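Local coordinates for 3-ketosteroid-delta4-5alpha-dehydrogenase (Rhodococcus jostii, PDB 4AT2), which probably uses a bound FAD to introduce a double bond into the A ring of 3-ketosteroids during steroid breakdown, at residues L357-E361 against A362-E366. Residues are numbered along the deposited sequence; the frame is centred on the assembly and turned at random.
Sequences LIIDE and ASYEE
D360 closes strand 356-360 and caps the helix that follows at once, its carboxylate gripping S363. From CB the chain turns so that CG sits between the backbone N and the carbonyl carbon (chi1 64°), which swings the carboxylate back over the first turn. CG passes 3.6 Å from S363 OG. OD1 then takes two donors: S363 N, 2.8 Å away and nearly in line with the C-O bond, and S363 OG, also at 2.8 Å but coming from above the carboxylate plane. OD2 accepts from G432 N and from a water, which also donates, over a longer distance, to S363 OG. With bonds to both oxygens, the carboxylate is held against rotation. Without the carboxylate, as with an alanine at this position, S363 N would probably lose its side-chain acceptor at the helix start and S363 OG would be freer to turn. The backbone of D360 joins in, its O receiving Y364 N at 2.9 Å to form the first helical turn; the next bond runs from E365 N to E361 O.

On the strand's preceding residue, I359 packs against this turn. Its CG1 lies 3.7 Å from S363 CB and its CD1 3.6 Å from Y364 N, while CG2 meets the Y364 ring at its edge, 4.1 Å from CD2. The two side chains cross at about a right angle, and the ring leads on to an OH bonded to V379 O. E361 and E365 run side by side, their like-charged carboxylates not touching. The axes of strand 357-360 and helix segment 362-366 make an angle of 99°, so the chain turns sharply at D360: an aspartate N-cap at a strand-to-helix junction, joining helix 361-369 to an antiparallel sheet remote from the flavin.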
loop_
_atom_site.group_PDB
_atom_site.type_symbol
_atom_site.label_atom_id
_atom_site.label_comp_id
_atom_site.label_asym_id
_atom_site.label_seq_id
_atom_site.Cartn_x
_atom_site.Cartn_y
_atom_site.Cartn_z
ATOM N N LEU A 357 -19.256 -0.381 18.910
ATOM C CA LEU A 357 -18.917 -0.930 20.223
ATOM C C LEU A 357 -20.194 -1.399 20.905
ATOM O O LEU A 357 -21.111 -0.606 21.155
ATOM C CB LEU A 357 -18.161 0.093 21.110
ATOM C CG LEU A 357 -17.709 -0.497 22.461
ATOM C CD1 LEU A 357 -16.557 -1.482 22.261
ATOM C CD2 LEU A 357 -17.314 0.593 23.454
ATOM N N ILE A 358 -20.240 -2.699 21.191
ATOM C CA ILE A 358 -21.365 -3.307 21.908
ATOM C C ILE A 358 -20.937 -3.407 23.368
ATOM O O ILE A 358 -19.892 -3.991 23.679
ATOM C CB ILE A 358 -21.713 -4.709 21.357
ATOM C CG1 ILE A 358 -21.782 -4.701 19.815
ATOM C CG2 ILE A 358 -22.999 -5.219 22.008
ATOM C CD1 ILE A 358 -22.838 -3.764 19.238
ATOM N N ILE A 359 -21.717 -2.803 24.257
ATOM C CA ILE A 359 -21.299 -2.686 25.653
ATOM C C ILE A 359 -22.517 -2.634 26.558
ATOM O O ILE A 359 -23.514 -1.958 26.227
ATOM C CB ILE A 359 -20.378 -1.443 25.830
ATOM C CG1 ILE A 359 -19.785 -1.377 27.249
ATOM C CG2 ILE A 359 -21.097 -0.156 25.400
ATOM C CD1 ILE A 359 -18.604 -0.419 27.380
ATOM N N ASP A 360 -22.475 -3.363 27.675
ATOM C CA ASP A 360 -23.606 -3.298 28.594
ATOM C C ASP A 360 -23.560 -2.006 29.401
ATOM O O ASP A 360 -22.522 -1.339 29.496
ATOM C CB ASP A 360 -23.813 -4.575 29.442
ATOM C CG ASP A 360 -22.670 -4.874 30.397
ATOM O OD1 ASP A 360 -22.172 -3.969 31.081
ATOM O OD2 ASP A 360 -22.308 -6.058 30.502
ATOM N N GLU A 361 -24.712 -1.623 29.933
ATOM C CA GLU A 361 -24.848 -0.322 30.567
ATOM C C GLU A 361 -23.881 -0.164 31.744
ATOM O O GLU A 361 -23.224 0.868 31.865
ATOM C CB GLU A 361 -26.313 -0.129 30.967
ATOM C CG GLU A 361 -26.659 0.941 31.982
ATOM C CD GLU A 361 -28.161 0.953 32.207
ATOM O OE1 GLU A 361 -28.891 1.368 31.279
ATOM O OE2 GLU A 361 -28.617 0.481 33.269
ATOM N N ALA A 362 -23.772 -1.189 32.588
ATOM C CA ALA A 362 -22.874 -1.129 33.743
ATOM C C ALA A 362 -21.423 -0.955 33.302
ATOM O O ALA A 362 -20.665 -0.205 33.926
ATOM C CB ALA A 362 -23.018 -2.369 34.619
ATOM N N SER A 363 -21.031 -1.648 32.230
ATOM C CA SER A 363 -19.653 -1.548 31.743
ATOM C C SER A 363 -19.374 -0.191 31.108
ATOM O O SER A 363 -18.272 0.354 31.233
ATOM C CB SER A 363 -19.349 -2.662 30.744
ATOM O OG SER A 363 -19.382 -3.914 31.388
ATOM N N TYR A 364 -20.372 0.356 30.423
ATOM C CA TYR A 364 -20.238 1.689 29.874
ATOM C C TYR A 364 -20.014 2.703 31.006
ATOM O O TYR A 364 -19.105 3.539 30.920
ATOM C CB TYR A 364 -21.441 2.087 29.004
ATOM C CG TYR A 364 -21.218 3.440 28.380
ATOM C CD1 TYR A 364 -21.511 4.612 29.089
ATOM C CD2 TYR A 364 -20.644 3.553 27.118
ATOM C CE1 TYR A 364 -21.266 5.859 28.536
ATOM C CE2 TYR A 364 -20.408 4.797 26.551
ATOM C CZ TYR A 364 -20.715 5.943 27.273
ATOM O OH TYR A 364 -20.479 7.183 26.732
ATOM N N GLU A 365 -20.833 2.607 32.057
ATOM C CA GLU A 365 -20.726 3.508 33.211
ATOM C C GLU A 365 -19.346 3.421 33.848
ATOM O O GLU A 365 -18.736 4.446 34.167
ATOM C CB GLU A 365 -21.816 3.198 34.248
ATOM C CG GLU A 365 -23.206 3.625 33.809
ATOM C CD GLU A 365 -24.331 3.136 34.718
ATOM O OE1 GLU A 365 -24.115 2.228 35.563
ATOM O OE2 GLU A 365 -25.457 3.657 34.567
ATOM N N GLU A 366 -18.839 2.201 34.005
ATOM C CA GLU A 366 -17.511 2.017 34.577
ATOM C C GLU A 366 -16.430 2.600 33.673
ATOM O O GLU A 366 -15.527 3.299 34.136
ATOM C CB GLU A 366 -17.232 0.541 34.856
ATOM C CG GLU A 366 -15.833 0.300 35.410
ATOM C CD GLU A 366 -15.581 -1.155 35.701
ATOM O OE1 GLU A 366 -16.024 -1.610 36.777
ATOM O OE2 GLU A 366 -14.933 -1.841 34.868
HETATM O O HOH W 1 -19.686 -7.064 30.494
#